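Local structure of extracellular solute-binding protein, family 7 (4PET) at residues A[36-44]-A[212-221]. The protein binds pyruvate with a calcium ion and probably serves as the periplasmic solute-binding component of a TRAP transporter. Sequence-based numbering, arbitrary orientation.
With CA (calcium ion), chain E; PYR (pyruvic acid), chain D.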
loop_
_atom_site.group_PDB
_atom_site.type_symbol
_atom_site.label_atom_id
_atom_site.label_comp_id
_atom_site.label_asym_id
_atom_site.label_seq_id
_atom_site.Cartn_x
_atom_site.Cartn_y
_atom_site.Cartn_z
ATOM N N THR A 36 18.042 -5.216 13.776
ATOM C CA THR A 36 19.181 -4.411 13.441
ATOM C C THR A 36 19.182 -3.075 14.185
ATOM O O THR A 36 20.246 -2.569 14.545
ATOM C CB THR A 36 19.220 -4.133 11.938
ATOM O OG1 THR A 36 19.519 -5.353 11.242
ATOM C CG2 THR A 36 20.294 -3.025 11.588
ATOM N N TRP A 37 17.999 -2.524 14.441
ATOM C CA TRP A 37 17.900 -1.133 14.871
ATOM C C TRP A 37 18.229 -0.998 16.326
ATOM O O TRP A 37 18.115 -1.963 17.062
ATOM C CB TRP A 37 16.477 -0.601 14.592
ATOM C CG TRP A 37 15.805 -1.436 13.570
ATOM C CD1 TRP A 37 14.764 -2.270 13.769
ATOM C CD2 TRP A 37 16.170 -1.566 12.191
ATOM N NE1 TRP A 37 14.433 -2.895 12.601
ATOM C CE2 TRP A 37 15.289 -2.493 11.618
ATOM C CE3 TRP A 37 17.162 -1.001 11.397
ATOM C CZ2 TRP A 37 15.368 -2.874 10.276
ATOM C CZ3 TRP A 37 17.242 -1.382 10.065
ATOM C CH2 TRP A 37 16.346 -2.300 9.518
ATOM N N GLY A 38 18.671 0.200 16.729
ATOM C CA GLY A 38 18.837 0.539 18.128
ATOM C C GLY A 38 17.504 0.518 18.854
ATOM O O GLY A 38 16.452 0.346 18.242
ATOM N N PRO A 39 17.537 0.697 20.180
ATOM C CA PRO A 39 16.343 0.616 21.020
ATOM C C PRO A 39 15.384 1.787 20.751
ATOM O O PRO A 39 15.850 2.865 20.398
ATOM C CB PRO A 39 16.925 0.696 22.440
ATOM C CG PRO A 39 18.214 1.412 22.281
ATOM C CD PRO A 39 18.754 0.928 20.971
ATOM N N ASN A 40 14.078 1.577 20.925
ATOM C CA ASN A 40 13.074 2.624 20.672
ATOM C C ASN A 40 13.247 3.345 19.347
ATOM O O ASN A 40 13.156 4.576 19.289
ATOM C CB ASN A 40 13.124 3.683 21.773
ATOM C CG ASN A 40 13.039 3.086 23.151
ATOM O OD1 ASN A 40 13.905 3.324 23.991
ATOM N ND2 ASN A 40 11.996 2.309 23.396
ATOM N N PHE A 41 13.535 2.597 18.291
ATOM C CA PHE A 41 13.779 3.203 16.995
ATOM C C PHE A 41 12.414 3.373 16.379
ATOM O O PHE A 41 11.650 2.404 16.297
ATOM C CB PHE A 41 14.630 2.292 16.118
ATOM C CG PHE A 41 15.226 2.980 14.932
ATOM C CD1 PHE A 41 14.535 3.053 13.739
ATOM C CD2 PHE A 41 16.484 3.560 15.014
ATOM C CE1 PHE A 41 15.091 3.684 12.640
ATOM C CE2 PHE A 41 17.042 4.206 13.927
ATOM C CZ PHE A 41 16.340 4.276 12.740
ATOM N N PRO A 42 12.061 4.608 15.988
ATOM C CA PRO A 42 10.672 4.746 15.508
ATOM C C PRO A 42 10.435 4.081 14.168
ATOM O O PRO A 42 11.379 3.942 13.377
ATOM C CB PRO A 42 10.447 6.271 15.425
ATOM C CG PRO A 42 11.806 6.921 15.603
ATOM C CD PRO A 42 12.745 5.899 16.200
ATOM N N ILE A 43 9.182 3.659 13.947
ATOM C CA ILE A 43 8.702 3.087 12.686
ATOM C C ILE A 43 9.246 1.685 12.526
ATOM O O ILE A 43 8.466 0.716 12.517
ATOM C CB ILE A 43 9.031 3.949 11.451
ATOM C CG1 ILE A 43 8.549 5.398 11.677
ATOM C CG2 ILE A 43 8.371 3.365 10.186
ATOM C CD1 ILE A 43 8.790 6.288 10.484
ATOM N N PHE A 44 10.567 1.549 12.444
ATOM C CA PHE A 44 11.131 0.186 12.263
ATOM C C PHE A 44 10.955 -0.634 13.543
ATOM O O PHE A 44 10.513 -1.779 13.523
ATOM C CB PHE A 44 12.613 0.216 11.904
ATOM C CG PHE A 44 12.924 0.801 10.563
ATOM C CD1 PHE A 44 11.985 1.446 9.820
ATOM C CD2 PHE A 44 14.194 0.716 10.058
ATOM C CE1 PHE A 44 12.292 1.991 8.593
ATOM C CE2 PHE A 44 14.504 1.250 8.821
ATOM C CZ PHE A 44 13.556 1.886 8.087
ATOM N N TRP A 212 19.809 7.378 4.245
ATOM C CA TRP A 212 19.178 6.497 5.209
ATOM C C TRP A 212 17.779 6.131 4.698
ATOM O O TRP A 212 17.655 5.111 4.020
ATOM C CB TRP A 212 19.203 7.078 6.624
ATOM C CG TRP A 212 18.443 6.273 7.594
ATOM C CD1 TRP A 212 17.335 6.665 8.293
ATOM C CD2 TRP A 212 18.682 4.917 7.950
ATOM N NE1 TRP A 212 16.872 5.635 9.060
ATOM C CE2 TRP A 212 17.680 4.541 8.869
ATOM C CE3 TRP A 212 19.654 3.973 7.587
ATOM C CZ2 TRP A 212 17.630 3.281 9.447
ATOM C CZ3 TRP A 212 19.596 2.719 8.150
ATOM C CH2 TRP A 212 18.586 2.374 9.066
ATOM N N VAL A 213 16.766 6.963 4.961
ATOM C CA VAL A 213 15.415 6.686 4.469
ATOM C C VAL A 213 14.746 7.876 3.794
ATOM O O VAL A 213 14.378 7.833 2.613
ATOM C CB VAL A 213 14.508 6.164 5.602
ATOM C CG1 VAL A 213 13.061 6.045 5.101
ATOM C CG2 VAL A 213 15.034 4.801 6.111
ATOM N N GLY A 214 14.593 8.949 4.554
ATOM C CA GLY A 214 13.789 10.068 4.113
ATOM C C GLY A 214 13.292 10.851 5.307
ATOM O O GLY A 214 13.752 10.660 6.436
ATOM N N PRO A 215 12.332 11.745 5.061
ATOM C CA PRO A 215 11.824 12.640 6.104
ATOM C C PRO A 215 11.213 11.895 7.275
ATOM O O PRO A 215 11.149 12.433 8.388
ATOM C CB PRO A 215 10.749 13.452 5.376
ATOM C CG PRO A 215 11.069 13.378 3.975
ATOM C CD PRO A 215 11.788 12.065 3.735
ATOM N N SER A 216 10.744 10.671 7.057
ATOM C CA SER A 216 10.111 9.946 8.158
ATOM C C SER A 216 11.064 9.750 9.332
ATOM O O SER A 216 10.629 9.686 10.485
ATOM C CB SER A 216 9.562 8.586 7.706
ATOM O OG SER A 216 10.557 7.808 7.052
ATOM N N LEU A 217 12.356 9.633 9.030
ATOM C CA LEU A 217 13.357 9.206 10.010
ATOM C C LEU A 217 14.655 10.017 9.994
ATOM O O LEU A 217 15.377 10.003 10.981
ATOM C CB LEU A 217 13.716 7.727 9.808
ATOM C CG LEU A 217 12.611 6.718 10.106
ATOM C CD1 LEU A 217 12.993 5.287 9.540
ATOM C CD2 LEU A 217 12.359 6.670 11.610
ATOM N N ASP A 218 14.959 10.709 8.895
ATOM C CA ASP A 218 16.279 11.308 8.744
ATOM C C ASP A 218 16.499 12.502 9.684
ATOM O O ASP A 218 17.622 12.751 10.104
ATOM C CB ASP A 218 16.503 11.792 7.321
ATOM C CG ASP A 218 16.714 10.671 6.326
ATOM O OD1 ASP A 218 16.609 9.482 6.703
ATOM O OD2 ASP A 218 16.975 11.000 5.146
ATOM N N LEU A 219 15.449 13.247 10.028
ATOM C CA LEU A 219 15.677 14.531 10.707
ATOM C C LEU A 219 16.151 14.328 12.146
ATOM O O LEU A 219 17.112 14.939 12.561
ATOM C CB LEU A 219 14.426 15.424 10.655
ATOM C CG LEU A 219 13.879 15.566 9.227
ATOM C CD1 LEU A 219 12.618 16.381 9.229
ATOM C CD2 LEU A 219 14.931 16.157 8.305
ATOM N N ARG A 220 15.492 13.443 12.887
ATOM C CA ARG A 220 15.878 13.162 14.263
ATOM C C ARG A 220 17.318 12.639 14.357
ATOM O O ARG A 220 17.942 12.768 15.395
ATOM C CB ARG A 220 14.915 12.152 14.900
ATOM C CG ARG A 220 15.263 10.684 14.589
ATOM C CD ARG A 220 14.232 9.692 15.136
ATOM N NE ARG A 220 14.681 8.986 16.342
ATOM C CZ ARG A 220 15.502 7.934 16.344
ATOM N NH1 ARG A 220 15.841 7.357 17.492
ATOM N NH2 ARG A 220 15.992 7.452 15.203
HETATM N N MSE A 221 17.835 12.057 13.284
HETATM C CA MSE A 221 19.191 11.504 13.294
HETATM C C MSE A 221 20.300 12.565 13.101
HETATM O O MSE A 221 21.475 12.271 13.233
HETATM C CB MSE A 221 19.281 10.398 12.260
HETATM C CG MSE A 221 18.444 9.200 12.702
HETATM SE SE MSE A 221 17.950 8.015 11.263
HETATM C CE MSE A 221 19.579 6.927 11.308
HETATM CA CA CA E . 18.235 3.526 2.362
HETATM C C PYR D . 18.789 1.335 4.735
HETATM O O PYR D . 19.458 2.161 3.976
HETATM O OXT PYR D . 19.494 0.545 5.493
HETATM C CA PYR D . 17.379 1.370 4.787
HETATM O O3 PYR D . 16.683 2.015 3.886
HETATM C CB PYR D . 16.628 0.722 5.909
#
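The nearest CA pair of loops 36-44 and 212-221 is P42 and L217, 7.6 Å apart, with no hydrogen bond between the loops. L217 enters with both methyls. L217 CD1 lies over one face of the F44 ring in a CH-pi contact, 4.0 Å from its centroid, and also meets the edge of F41. L217 CD2 sits 3.4 Å from P42 O and packs on I43 CD1. F41 CZ lies 3.7 Å from W212 CZ2, because chi1 of -164° carries the ring away from its backbone N. R220 NH2 comes over a face of F41 in a cation-pi contact, guanidinium and ring planes 77° apart. P42 CD lies over the centre of the R220 guanidinium, 3.4 Å from R220 CZ. The F44 and W212 rings meet obliquely, planes at 42°. W212 lays one face over the pyruvate, and its carbonyl O binds calcium at 2.4 Å. Q153, E211 and E236 complete the protein's share of the metal site. D218 OD1 accepts from V213 N and G214 N, fixing the turn after W212. An alanine at W212 would keep the carbonyl ligand but would probably open a gap between F41, F44 and the pyruvate, which all pack on the indole. This is consistent with a TRAP solute-binding protein closed over its ligand: loops of two alpha/beta domains meet across the cleft and line part of the pyruvate and calcium site.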